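Local coordinates for glycosyl hydrolase family 2, TIM barrel domain protein (Faecalibacterium prausnitzii A2-165, PDB 6ED2) that probably hydrolyses beta-glucuronides, as a family 2 glycoside hydrolase from a human gut bacterium, at residues M71-F77 / D92-E96; R120-N126 / K155-N161; C351-H356 / E577-N581; I532-Y536 / T564-F568. One frame throughout, in Å; residues are numbered along the deposited sequence.

The contacts fall into two pairs, one in the sugar-binding domain and one in the TIM barrel. Contacts 1 and 2, with centres about 11 Å apart, share a beta sheet in which strands 92-101 and 152-161 are neighbours. Contacts 3 and 4, about 12 Å between centres, share the barrel wall through adjacent strands 531-535 and 574-580. All four are buried, but contact 2 has several partly exposed charged or polar residues, at its ends and at R122. Contact 1 is apolar and aromatic packing with one bridging water, contact 2 a backbone ladder; contact 3 packs a tryptophan and a leucine against side chains mostly bonded to other parts of the barrel, and contact 4 is an aromatic cluster between strand and outer helix.

Contact 1: M71-F77 / D92-E96; sequences MPVPASF and DFWYE
F77 and F93 supply the aromatic part of this contact: the edge of F77 points at the face of F93 in a T-shaped pair, centroids 4.9 Å apart and planes at 61°. CE2 of F77 stands over the centre of the F93 ring, 3.8 Å from its CZ. Without that ring, as with an alanine here, the edge of F77 is likely to lose its face and a gap to open beside it. Apolar contacts gather around Y95. Its CG lies opposite the carbonyl carbon (chi1 -78°), carrying the ring to M71 and V73, where CE1 is met obliquely by CG of M71 at 3.6 Å and CG2 of V73 at 3.5 Å. Strands 69-73 and 92-101 both pair with strand 38-51 in the sheet of the family 2 sugar-binding domain, and F48 on it packs against F77 and Y95. Polar contact runs through one water, which accepts from OH of Y95 at 2.5 Å. The same water donates to the backbone O of P72 and of A75, on either side of the cis peptide before P74.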
loop_
_atom_site.group_PDB
_atom_site.type_symbol
_atom_site.label_atom_id
_atom_site.label_comp_id
_atom_site.label_asym_id
_atom_site.label_seq_id
_atom_site.Cartn_x
_atom_site.Cartn_y
_atom_site.Cartn_z
ATOM N N MET A 71 16.028 -6.846 -28.067
ATOM C CA MET A 71 15.551 -7.684 -26.978
ATOM C C MET A 71 16.747 -8.149 -26.169
ATOM O O MET A 71 17.676 -8.736 -26.729
ATOM C CB MET A 71 14.754 -8.878 -27.516
ATOM C CG MET A 71 14.302 -9.875 -26.457
ATOM S SD MET A 71 13.025 -9.203 -25.354
ATOM C CE MET A 71 11.921 -8.359 -26.495
ATOM N N PRO A 72 16.795 -7.861 -24.871
ATOM C CA PRO A 72 17.926 -8.332 -24.062
ATOM C C PRO A 72 17.857 -9.842 -23.865
ATOM O O PRO A 72 16.780 -10.418 -23.703
ATOM C CB PRO A 72 17.753 -7.589 -22.730
ATOM C CG PRO A 72 16.271 -7.306 -22.654
ATOM C CD PRO A 72 15.807 -7.100 -24.086
ATOM N N VAL A 73 19.026 -10.471 -23.887
ATOM C CA VAL A 73 19.215 -11.888 -23.598
ATOM C C VAL A 73 20.272 -11.952 -22.504
ATOM O O VAL A 73 21.336 -11.335 -22.649
ATOM C CB VAL A 73 19.650 -12.660 -24.853
ATOM C CG1 VAL A 73 20.026 -14.088 -24.502
ATOM C CG2 VAL A 73 18.551 -12.627 -25.927
ATOM N N PRO A 74 20.035 -12.640 -21.380
ATOM C CA PRO A 74 18.861 -13.436 -21.013
ATOM C C PRO A 74 17.702 -12.633 -20.420
ATOM O O PRO A 74 17.920 -11.745 -19.605
ATOM C CB PRO A 74 19.428 -14.398 -19.956
ATOM C CG PRO A 74 20.469 -13.538 -19.250
ATOM C CD PRO A 74 21.098 -12.716 -20.354
ATOM N N ALA A 75 16.477 -12.998 -20.799
ATOM C CA ALA A 75 15.256 -12.493 -20.184
ATOM C C ALA A 75 14.084 -13.250 -20.789
ATOM O O ALA A 75 14.182 -13.788 -21.900
ATOM C CB ALA A 75 15.080 -10.977 -20.403
ATOM N N SER A 76 12.980 -13.299 -20.046
ATOM C CA SER A 76 11.698 -13.533 -20.693
ATOM C C SER A 76 11.357 -12.292 -21.498
ATOM O O SER A 76 11.700 -11.172 -21.105
ATOM C CB SER A 76 10.591 -13.800 -19.669
ATOM O OG SER A 76 10.903 -14.901 -18.828
ATOM N N PHE A 77 10.683 -12.485 -22.638
ATOM C CA PHE A 77 10.318 -11.315 -23.425
ATOM C C PHE A 77 9.072 -10.610 -22.894
ATOM O O PHE A 77 8.897 -9.422 -23.170
ATOM C CB PHE A 77 10.144 -11.684 -24.914
ATOM C CG PHE A 77 8.926 -12.556 -25.229
ATOM C CD1 PHE A 77 7.644 -12.010 -25.305
ATOM C CD2 PHE A 77 9.083 -13.912 -25.492
ATOM C CE1 PHE A 77 6.518 -12.804 -25.622
ATOM C CE2 PHE A 77 7.969 -14.721 -25.816
ATOM C CZ PHE A 77 6.682 -14.162 -25.870
ATOM N N ASP A 92 5.171 -18.883 -32.400
ATOM C CA ASP A 92 6.552 -18.801 -32.880
ATOM C C ASP A 92 7.103 -17.385 -32.712
ATOM O O ASP A 92 6.411 -16.400 -32.998
ATOM C CB ASP A 92 6.618 -19.158 -34.370
ATOM C CG ASP A 92 6.482 -20.643 -34.652
ATOM O OD1 ASP A 92 6.612 -21.484 -33.731
ATOM O OD2 ASP A 92 6.242 -20.964 -35.833
ATOM N N PHE A 93 8.363 -17.286 -32.281
ATOM C CA PHE A 93 9.062 -16.010 -32.198
ATOM C C PHE A 93 10.550 -16.248 -32.444
ATOM O O PHE A 93 11.073 -17.339 -32.195
ATOM C CB PHE A 93 8.837 -15.309 -30.835
ATOM C CG PHE A 93 9.071 -16.199 -29.631
ATOM C CD1 PHE A 93 10.297 -16.188 -28.971
ATOM C CD2 PHE A 93 8.058 -17.045 -29.160
ATOM C CE1 PHE A 93 10.535 -16.992 -27.864
ATOM C CE2 PHE A 93 8.274 -17.862 -28.050
ATOM C CZ PHE A 93 9.522 -17.837 -27.398
ATOM N N TRP A 94 11.238 -15.201 -32.914
ATOM C CA TRP A 94 12.610 -15.318 -33.395
ATOM C C TRP A 94 13.559 -14.416 -32.617
ATOM O O TRP A 94 13.253 -13.246 -32.345
ATOM C CB TRP A 94 12.709 -14.958 -34.882
ATOM C CG TRP A 94 11.985 -15.870 -35.836
ATOM C CD1 TRP A 94 10.647 -15.934 -36.047
ATOM C CD2 TRP A 94 12.583 -16.805 -36.741
ATOM N NE1 TRP A 94 10.363 -16.859 -37.028
ATOM C CE2 TRP A 94 11.539 -17.411 -37.466
ATOM C CE3 TRP A 94 13.902 -17.193 -37.004
ATOM C CZ2 TRP A 94 11.770 -18.394 -38.435
ATOM C CZ3 TRP A 94 14.134 -18.155 -37.965
ATOM C CH2 TRP A 94 13.073 -18.747 -38.669
ATOM N N TYR A 95 14.719 -14.970 -32.285
ATOM C CA TYR A 95 15.861 -14.234 -31.775
ATOM C C TYR A 95 16.975 -14.283 -32.814
ATOM O O TYR A 95 17.129 -15.277 -33.532
ATOM C CB TYR A 95 16.368 -14.832 -30.464
ATOM C CG TYR A 95 15.562 -14.497 -29.235
ATOM C CD1 TYR A 95 16.027 -13.559 -28.322
ATOM C CD2 TYR A 95 14.357 -15.145 -28.960
ATOM C CE1 TYR A 95 15.314 -13.255 -27.184
ATOM C CE2 TYR A 95 13.622 -14.838 -27.809
ATOM C CZ TYR A 95 14.107 -13.888 -26.930
ATOM O OH TYR A 95 13.402 -13.565 -25.786
ATOM N N GLU A 96 17.753 -13.208 -32.897
ATOM C CA GLU A 96 18.811 -13.134 -33.895
ATOM C C GLU A 96 19.965 -12.318 -33.336
ATOM O O GLU A 96 19.751 -11.275 -32.715
ATOM C CB GLU A 96 18.309 -12.512 -35.200
ATOM C CG GLU A 96 19.336 -12.505 -36.334
ATOM C CD GLU A 96 19.005 -11.500 -37.439
ATOM O OE1 GLU A 96 18.040 -11.719 -38.199
ATOM O OE2 GLU A 96 19.718 -10.481 -37.547
HETATM O O HOH W 1 15.128 -12.690 -24.129
#

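Contact 2: R120-N126 / K155-N161; sequences RARVFVN and KLSVLAN
R120 carries its CG between the backbone N and the carbonyl carbon (chi1 56°) and bends again at chi3, while N161 turns CG opposite its own N (chi1 -177°), and the two side chains run alongside each other. NH1 of R120 then gives a hydrogen bond to OD1 of N161 at 3.0 Å, in the guanidinium plane but bent to 140° at the hydrogen. E134 pairs with NE of this arginine and D92 takes ND2 of the asparagine. The backbones form an antiparallel ladder inside the sheet of the sugar-binding domain, with R120-N161 (one bond weak), R122-L159 and F124-S157 as hydrogen-bonded pairs; N of R122 lies 2.7 Å from O of L159. Alternating with them, A121-A160, V123-V158 and V125-L156 put their side chains on one face, where V123, V125, L156 and V158 pack on F114 and L112 of strand 109-114; CD1 of L156 is 3.6 Å from CG1 of V123. The other face holds CB of L159 at the edge of the F124 ring, 4.2 Å from CE2. Where the first strand ends, N126 takes a left-handed backbone conformation; its OD1 accepts from N of K155 at 3.0 Å, and its N gives to O of K155.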
loop_
_atom_site.group_PDB
_atom_site.type_symbol
_atom_site.label_atom_id
_atom_site.label_comp_id
_atom_site.label_asym_id
_atom_site.label_seq_id
_atom_site.Cartn_x
_atom_site.Cartn_y
_atom_site.Cartn_z
ATOM N N ARG A 120 10.768 -24.469 -26.766
ATOM C CA ARG A 120 11.426 -25.316 -27.754
ATOM C C ARG A 120 12.140 -24.395 -28.732
ATOM O O ARG A 120 11.821 -23.207 -28.833
ATOM C CB ARG A 120 10.425 -26.226 -28.485
ATOM C CG ARG A 120 9.261 -25.481 -29.187
ATOM C CD ARG A 120 8.074 -26.429 -29.491
ATOM N NE ARG A 120 7.718 -27.144 -28.272
ATOM C CZ ARG A 120 6.801 -26.726 -27.403
ATOM N NH1 ARG A 120 6.103 -25.612 -27.626
ATOM N NH2 ARG A 120 6.573 -27.440 -26.313
ATOM N N ALA A 121 13.103 -24.948 -29.463
ATOM C CA ALA A 121 13.960 -24.112 -30.296
ATOM C C ALA A 121 14.426 -24.861 -31.541
ATOM O O ALA A 121 14.684 -26.070 -31.501
ATOM C CB ALA A 121 15.175 -23.619 -29.498
ATOM N N ARG A 122 14.522 -24.123 -32.641
ATOM C CA ARG A 122 15.247 -24.526 -33.841
ATOM C C ARG A 122 16.317 -23.474 -34.095
ATOM O O ARG A 122 16.006 -22.286 -34.232
ATOM C CB ARG A 122 14.310 -24.659 -35.045
ATOM C CG ARG A 122 13.238 -25.733 -34.856
ATOM C CD ARG A 122 12.217 -25.730 -35.963
ATOM N NE ARG A 122 12.824 -25.962 -37.271
ATOM C CZ ARG A 122 12.161 -25.811 -38.414
ATOM N NH1 ARG A 122 10.882 -25.432 -38.389
ATOM N NH2 ARG A 122 12.765 -26.033 -39.574
ATOM N N VAL A 123 17.572 -23.905 -34.140
ATOM C CA VAL A 123 18.709 -23.002 -34.237
ATOM C C VAL A 123 19.275 -23.058 -35.651
ATOM O O VAL A 123 19.529 -24.144 -36.189
ATOM C CB VAL A 123 19.776 -23.349 -33.191
ATOM C CG1 VAL A 123 21.013 -22.465 -33.354
ATOM C CG2 VAL A 123 19.177 -23.215 -31.799
ATOM N N PHE A 124 19.473 -21.885 -36.246
ATOM C CA PHE A 124 20.093 -21.734 -37.550
ATOM C C PHE A 124 21.352 -20.892 -37.409
ATOM O O PHE A 124 21.368 -19.896 -36.677
ATOM C CB PHE A 124 19.139 -21.068 -38.547
ATOM C CG PHE A 124 17.819 -21.767 -38.680
ATOM C CD1 PHE A 124 17.575 -22.613 -39.749
ATOM C CD2 PHE A 124 16.810 -21.576 -37.737
ATOM C CE1 PHE A 124 16.353 -23.261 -39.875
ATOM C CE2 PHE A 124 15.590 -22.231 -37.857
ATOM C CZ PHE A 124 15.368 -23.072 -38.928
ATOM N N VAL A 125 22.411 -21.304 -38.097
ATOM C CA VAL A 125 23.616 -20.504 -38.232
ATOM C C VAL A 125 23.850 -20.275 -39.724
ATOM O O VAL A 125 23.889 -21.231 -40.509
ATOM C CB VAL A 125 24.816 -21.167 -37.548
ATOM C CG1 VAL A 125 26.123 -20.509 -37.972
ATOM C CG2 VAL A 125 24.643 -21.066 -36.045
ATOM N N ASN A 126 23.954 -19.006 -40.118
ATOM C CA ASN A 126 24.057 -18.629 -41.530
ATOM C C ASN A 126 22.982 -19.313 -42.361
ATOM O O ASN A 126 23.242 -19.828 -43.446
ATOM C CB ASN A 126 25.448 -18.941 -42.084
ATOM C CG ASN A 126 26.543 -18.241 -41.305
ATOM O OD1 ASN A 126 26.367 -17.095 -40.863
ATOM N ND2 ASN A 126 27.666 -18.932 -41.095
ATOM N N LYS A 155 25.713 -15.333 -38.563
ATOM C CA LYS A 155 24.356 -15.047 -38.123
ATOM C C LYS A 155 23.807 -16.209 -37.299
ATOM O O LYS A 155 23.833 -17.364 -37.735
ATOM C CB LYS A 155 23.438 -14.770 -39.309
ATOM C CG LYS A 155 22.009 -14.516 -38.865
ATOM C CD LYS A 155 21.299 -13.558 -39.788
ATOM C CE LYS A 155 21.787 -12.145 -39.578
ATOM N NZ LYS A 155 21.143 -11.238 -40.566
ATOM N N LEU A 156 23.321 -15.898 -36.101
ATOM C CA LEU A 156 22.671 -16.861 -35.226
ATOM C C LEU A 156 21.199 -16.502 -35.157
ATOM O O LEU A 156 20.850 -15.420 -34.673
ATOM C CB LEU A 156 23.293 -16.840 -33.834
ATOM C CG LEU A 156 22.600 -17.630 -32.734
ATOM C CD1 LEU A 156 22.363 -19.087 -33.178
ATOM C CD2 LEU A 156 23.469 -17.555 -31.488
ATOM N N SER A 157 20.345 -17.395 -35.650
ATOM C CA SER A 157 18.899 -17.213 -35.591
ATOM C C SER A 157 18.281 -18.350 -34.795
ATOM O O SER A 157 18.597 -19.520 -35.028
ATOM C CB SER A 157 18.278 -17.167 -36.987
ATOM O OG SER A 157 19.040 -16.325 -37.825
ATOM N N VAL A 158 17.388 -18.010 -33.873
ATOM C CA VAL A 158 16.698 -19.001 -33.061
ATOM C C VAL A 158 15.207 -18.846 -33.302
ATOM O O VAL A 158 14.631 -17.784 -33.038
ATOM C CB VAL A 158 17.042 -18.871 -31.568
ATOM C CG1 VAL A 158 16.287 -19.925 -30.751
ATOM C CG2 VAL A 158 18.539 -19.016 -31.354
ATOM N N LEU A 159 14.587 -19.904 -33.818
ATOM C CA LEU A 159 13.137 -19.988 -33.923
ATOM C C LEU A 159 12.648 -20.715 -32.677
ATOM O O LEU A 159 12.910 -21.912 -32.501
ATOM C CB LEU A 159 12.720 -20.710 -35.200
ATOM C CG LEU A 159 11.261 -21.150 -35.263
ATOM C CD1 LEU A 159 10.321 -19.976 -35.009
ATOM C CD2 LEU A 159 10.964 -21.810 -36.615
ATOM N N ALA A 160 11.973 -19.985 -31.797
ATOM C CA ALA A 160 11.467 -20.544 -30.559
ATOM C C ALA A 160 9.943 -20.548 -30.586
ATOM O O ALA A 160 9.306 -19.893 -31.416
ATOM C CB ALA A 160 12.004 -19.760 -29.350
ATOM N N ASN A 161 9.360 -21.316 -29.666
ATOM C CA ASN A 161 7.914 -21.479 -29.592
ATOM C C ASN A 161 7.544 -21.699 -28.131
ATOM O O ASN A 161 8.279 -22.366 -27.397
ATOM C CB ASN A 161 7.455 -22.660 -30.472
ATOM C CG ASN A 161 5.944 -22.834 -30.486
ATOM O OD1 ASN A 161 5.379 -23.421 -29.578
ATOM N ND2 ASN A 161 5.289 -22.299 -31.506
#

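Contact 3: C351-H356 / E577-N581; sequences CFRTSH and ELVWN
W580 receives S355 at the edge of its ring, OG lying 3.2 Å from CZ3, while ND2 of the neighbouring N581 sits over one face, offset toward the rim. With CG anti to the backbone N (chi1 -162°), the tryptophan brings its six-membered ring to H356, nearly parallel (planes at 23°) but slid aside, NE2 of H356 3.5 Å from CH2 of W580. CB of S355 covers one face of the R353 guanidinium, and NH2 of R353 approaches CZ3 of W580 obliquely at 3.8 Å. Deeper in the barrel, CD2 of L578 packs against SG of C351 at 3.9 Å. The strands do not pair directly: strand 312-320 lies between them in the TIM barrel wall. A cis peptide follows W580, as is characteristic of the last barrel strand in clan GH-A hydrolases. The polar groups have outside partners: R353 bridges to E377 and E535, ND1 of H356 bonds E377, and OG of S355 bonds R321 O. The apolar ring beside them would be expected to exclude water and so probably strengthen these pairs.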
loop_
_atom_site.group_PDB
_atom_site.type_symbol
_atom_site.label_atom_id
_atom_site.label_comp_id
_atom_site.label_asym_id
_atom_site.label_seq_id
_atom_site.Cartn_x
_atom_site.Cartn_y
_atom_site.Cartn_z
ATOM N N CYS A 351 17.508 -25.242 2.827
ATOM C CA CYS A 351 17.049 -26.126 1.766
ATOM C C CYS A 351 16.042 -25.406 0.885
ATOM O O CYS A 351 15.234 -24.616 1.374
ATOM C CB CYS A 351 16.413 -27.398 2.361
ATOM S SG CYS A 351 15.807 -28.572 1.111
ATOM N N PHE A 352 16.069 -25.705 -0.414
ATOM C CA PHE A 352 14.943 -25.307 -1.260
ATOM C C PHE A 352 14.740 -26.311 -2.383
ATOM O O PHE A 352 15.645 -27.060 -2.749
ATOM C CB PHE A 352 15.103 -23.888 -1.857
ATOM C CG PHE A 352 16.336 -23.701 -2.719
ATOM C CD1 PHE A 352 16.303 -23.965 -4.078
ATOM C CD2 PHE A 352 17.513 -23.212 -2.170
ATOM C CE1 PHE A 352 17.437 -23.758 -4.874
ATOM C CE2 PHE A 352 18.645 -23.006 -2.962
ATOM C CZ PHE A 352 18.604 -23.292 -4.314
ATOM N N ARG A 353 13.538 -26.284 -2.944
ATOM C CA ARG A 353 13.152 -27.124 -4.066
ATOM C C ARG A 353 13.091 -26.259 -5.314
ATOM O O ARG A 353 12.626 -25.115 -5.257
ATOM C CB ARG A 353 11.788 -27.788 -3.792
ATOM C CG ARG A 353 11.153 -28.518 -4.987
ATOM C CD ARG A 353 9.859 -29.272 -4.610
ATOM N NE ARG A 353 8.816 -28.369 -4.113
ATOM C CZ ARG A 353 7.683 -28.113 -4.752
ATOM N NH1 ARG A 353 7.431 -28.696 -5.913
ATOM N NH2 ARG A 353 6.793 -27.280 -4.225
ATOM N N THR A 354 13.566 -26.792 -6.447
ATOM C CA THR A 354 13.538 -26.018 -7.692
ATOM C C THR A 354 12.181 -26.171 -8.377
ATOM O O THR A 354 12.048 -26.669 -9.496
ATOM C CB THR A 354 14.684 -26.412 -8.628
ATOM O OG1 THR A 354 14.382 -27.649 -9.294
ATOM C CG2 THR A 354 16.006 -26.520 -7.869
ATOM N N SER A 355 11.155 -25.735 -7.664
ATOM C CA SER A 355 9.817 -25.725 -8.230
ATOM C C SER A 355 9.750 -24.685 -9.335
ATOM O O SER A 355 10.250 -23.575 -9.156
ATOM C CB SER A 355 8.807 -25.402 -7.134
ATOM O OG SER A 355 9.349 -24.438 -6.244
ATOM N N HIS A 356 9.170 -25.032 -10.490
ATOM C CA HIS A 356 8.736 -26.386 -10.872
ATOM C C HIS A 356 9.475 -26.826 -12.135
ATOM O O HIS A 356 8.861 -27.287 -13.093
ATOM C CB HIS A 356 7.236 -26.431 -11.153
ATOM C CG HIS A 356 6.385 -26.119 -9.966
ATOM N ND1 HIS A 356 6.428 -26.862 -8.806
ATOM C CD2 HIS A 356 5.455 -25.154 -9.764
ATOM C CE1 HIS A 356 5.567 -26.359 -7.935
ATOM N NE2 HIS A 356 4.961 -25.328 -8.492
ATOM N N GLU A 577 10.197 -28.901 6.303
ATOM C CA GLU A 577 9.154 -27.935 5.962
ATOM C C GLU A 577 9.719 -26.976 4.927
ATOM O O GLU A 577 10.666 -26.235 5.207
ATOM C CB GLU A 577 8.657 -27.179 7.200
ATOM C CG GLU A 577 9.775 -26.600 8.062
ATOM C CD GLU A 577 9.294 -26.194 9.446
ATOM O OE1 GLU A 577 8.982 -27.093 10.273
ATOM O OE2 GLU A 577 9.226 -24.973 9.705
ATOM N N LEU A 578 9.162 -27.004 3.732
ATOM C CA LEU A 578 9.522 -26.054 2.694
ATOM C C LEU A 578 8.235 -25.320 2.381
ATOM O O LEU A 578 7.270 -25.928 1.898
ATOM C CB LEU A 578 10.111 -26.737 1.459
ATOM C CG LEU A 578 11.290 -27.681 1.692
ATOM C CD1 LEU A 578 11.785 -28.209 0.357
ATOM C CD2 LEU A 578 12.431 -27.045 2.453
ATOM N N VAL A 579 8.203 -24.028 2.706
ATOM C CA VAL A 579 6.965 -23.263 2.636
ATOM C C VAL A 579 6.824 -22.707 1.230
ATOM O O VAL A 579 7.814 -22.490 0.524
ATOM C CB VAL A 579 6.945 -22.158 3.722
ATOM C CG1 VAL A 579 7.962 -21.053 3.412
ATOM C CG2 VAL A 579 5.540 -21.579 3.904
ATOM N N TRP A 580 5.580 -22.512 0.797
ATOM C CA TRP A 580 5.285 -21.837 -0.462
ATOM C C TRP A 580 4.944 -20.378 -0.172
ATOM O O TRP A 580 3.986 -20.107 0.550
ATOM C CB TRP A 580 4.110 -22.512 -1.149
ATOM C CG TRP A 580 3.962 -22.206 -2.599
ATOM C CD1 TRP A 580 2.946 -21.514 -3.191
ATOM C CD2 TRP A 580 4.832 -22.626 -3.648
ATOM N NE1 TRP A 580 3.134 -21.478 -4.548
ATOM C CE2 TRP A 580 4.292 -22.147 -4.854
ATOM C CE3 TRP A 580 6.028 -23.353 -3.682
ATOM C CZ2 TRP A 580 4.902 -22.372 -6.088
ATOM C CZ3 TRP A 580 6.636 -23.568 -4.899
ATOM C CH2 TRP A 580 6.069 -23.081 -6.091
ATOM N N ASN A 581 5.698 -19.436 -0.726
ATOM C CA ASN A 581 6.841 -19.586 -1.620
ATOM C C ASN A 581 7.888 -18.589 -1.086
ATOM O O ASN A 581 7.533 -17.704 -0.297
ATOM C CB ASN A 581 6.410 -19.252 -3.053
ATOM C CG ASN A 581 7.544 -19.338 -4.095
ATOM O OD1 ASN A 581 8.405 -18.456 -4.189
ATOM N ND2 ASN A 581 7.473 -20.361 -4.948
#

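Contact 4: I532-Y536 / T564-F568; sequences IFTEY and THAVF
Strand 531-535, with Y536 just after it, faces helix 554-570 with CA of F533 8.6 Å from CA of F568 and CA of Y536 8.3 Å from CA of T564, the two helix residues being one turn apart. F568 reaches between the two strand-side rings. It lies on F533 in an offset stack, centroids 4.1 Å apart and planes at 14°, with its CE1 over the centre of that ring. Toward Y536 it turns an edge instead: the pair is T-shaped, centroids 4.8 Å apart and planes at 77°, and CE2 of F568 comes 3.5 Å from CZ of Y536. With CG between the backbone N and the carbonyl carbon (chi1 67°), Y536 projects its ring to the helix, where CG2 of T564 meets CD1 obliquely at 3.6 Å. Its hydroxyl ends at the edge of the H565 ring, and OH and NE2 share a hydrogen bond of 2.9 Å. Were Y536 a phenylalanine, NE2 of H565 would probably be left without this mate and its imidazole freer to turn. F615 of helix 610-621 also touches both Y536 and H565. The aromatic cluster fills the layer between wall and outer helix in the beta-alpha-beta unit of strand 531-535, helix 554-570 and strand 574-580, the repeating element of a TIM barrel.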
loop_
_atom_site.group_PDB
_atom_site.type_symbol
_atom_site.label_atom_id
_atom_site.label_comp_id
_atom_site.label_asym_id
_atom_site.label_seq_id
_atom_site.Cartn_x
_atom_site.Cartn_y
_atom_site.Cartn_z
ATOM N N ILE A 532 8.003 -34.832 4.232
ATOM C CA ILE A 532 8.240 -33.402 4.297
ATOM C C ILE A 532 7.065 -32.693 3.654
ATOM O O ILE A 532 6.302 -33.271 2.868
ATOM C CB ILE A 532 9.544 -32.962 3.608
ATOM C CG1 ILE A 532 9.409 -33.032 2.090
ATOM C CG2 ILE A 532 10.711 -33.777 4.088
ATOM C CD1 ILE A 532 10.612 -32.416 1.391
ATOM N N PHE A 533 6.927 -31.419 3.998
ATOM C CA PHE A 533 5.969 -30.555 3.334
ATOM C C PHE A 533 6.706 -29.692 2.324
ATOM O O PHE A 533 7.712 -29.052 2.648
ATOM C CB PHE A 533 5.193 -29.726 4.354
ATOM C CG PHE A 533 4.218 -30.556 5.148
ATOM C CD1 PHE A 533 2.910 -30.700 4.723
ATOM C CD2 PHE A 533 4.635 -31.244 6.284
ATOM C CE1 PHE A 533 2.024 -31.502 5.433
ATOM C CE2 PHE A 533 3.752 -32.031 7.014
ATOM C CZ PHE A 533 2.455 -32.168 6.584
ATOM N N THR A 534 6.244 -29.731 1.088
ATOM C CA THR A 534 6.854 -28.947 0.035
ATOM C C THR A 534 6.019 -27.738 -0.360
ATOM O O THR A 534 6.521 -26.879 -1.093
ATOM C CB THR A 534 7.112 -29.829 -1.199
ATOM O OG1 THR A 534 5.998 -30.711 -1.388
ATOM C CG2 THR A 534 8.382 -30.647 -1.000
ATOM N N GLU A 535 4.764 -27.654 0.081
ATOM C CA GLU A 535 3.990 -26.424 -0.057
ATOM C C GLU A 535 3.022 -26.302 1.105
ATOM O O GLU A 535 2.502 -27.303 1.611
ATOM C CB GLU A 535 3.190 -26.351 -1.365
ATOM C CG GLU A 535 4.063 -26.302 -2.585
ATOM C CD GLU A 535 3.309 -26.000 -3.830
ATOM O OE1 GLU A 535 2.183 -25.454 -3.723
ATOM O OE2 GLU A 535 3.859 -26.299 -4.915
ATOM N N TYR A 536 2.773 -25.052 1.486
ATOM C CA TYR A 536 1.783 -24.587 2.446
ATOM C C TYR A 536 1.981 -23.079 2.591
ATOM O O TYR A 536 3.064 -22.550 2.303
ATOM C CB TYR A 536 1.900 -25.300 3.795
ATOM C CG TYR A 536 3.161 -25.030 4.604
ATOM C CD1 TYR A 536 3.112 -24.215 5.737
ATOM C CD2 TYR A 536 4.379 -25.603 4.265
ATOM C CE1 TYR A 536 4.237 -23.972 6.498
ATOM C CE2 TYR A 536 5.519 -25.381 5.036
ATOM C CZ TYR A 536 5.441 -24.563 6.152
ATOM O OH TYR A 536 6.560 -24.322 6.933
ATOM N N THR A 564 -0.236 -24.618 11.499
ATOM C CA THR A 564 0.379 -25.591 10.604
ATOM C C THR A 564 1.624 -26.208 11.232
ATOM O O THR A 564 1.800 -27.434 11.209
ATOM C CB THR A 564 0.698 -24.917 9.263
ATOM O OG1 THR A 564 -0.505 -24.364 8.714
ATOM C CG2 THR A 564 1.260 -25.920 8.243
ATOM N N HIS A 565 2.471 -25.388 11.847
ATOM C CA HIS A 565 3.706 -25.922 12.413
ATOM C C HIS A 565 3.431 -26.785 13.636
ATOM O O HIS A 565 4.173 -27.737 13.898
ATOM C CB HIS A 565 4.668 -24.779 12.764
ATOM C CG HIS A 565 5.201 -24.058 11.564
ATOM N ND1 HIS A 565 5.524 -22.720 11.576
ATOM C CD2 HIS A 565 5.456 -24.494 10.306
ATOM C CE1 HIS A 565 5.961 -22.365 10.381
ATOM N NE2 HIS A 565 5.927 -23.423 9.591
ATOM N N ALA A 566 2.377 -26.467 14.393
ATOM C CA ALA A 566 1.995 -27.320 15.511
ATOM C C ALA A 566 1.594 -28.706 15.022
ATOM O O ALA A 566 1.942 -29.714 15.644
ATOM C CB ALA A 566 0.869 -26.671 16.314
ATOM N N VAL A 567 0.885 -28.779 13.894
ATOM C CA VAL A 567 0.629 -30.076 13.275
ATOM C C VAL A 567 1.942 -30.753 12.895
ATOM O O VAL A 567 2.194 -31.899 13.297
ATOM C CB VAL A 567 -0.306 -29.925 12.065
ATOM C CG1 VAL A 567 -0.519 -31.277 11.419
ATOM C CG2 VAL A 567 -1.646 -29.313 12.505
ATOM N N PHE A 568 2.808 -30.048 12.134
ATOM C CA PHE A 568 4.101 -30.612 11.735
ATOM C C PHE A 568 4.807 -31.199 12.938
ATOM O O PHE A 568 5.296 -32.335 12.910
ATOM C CB PHE A 568 5.042 -29.552 11.125
ATOM C CG PHE A 568 4.631 -29.000 9.773
ATOM C CD1 PHE A 568 3.447 -29.368 9.154
ATOM C CD2 PHE A 568 5.451 -28.068 9.144
ATOM C CE1 PHE A 568 3.097 -28.844 7.926
ATOM C CE2 PHE A 568 5.107 -27.525 7.913
ATOM C CZ PHE A 568 3.927 -27.910 7.297
#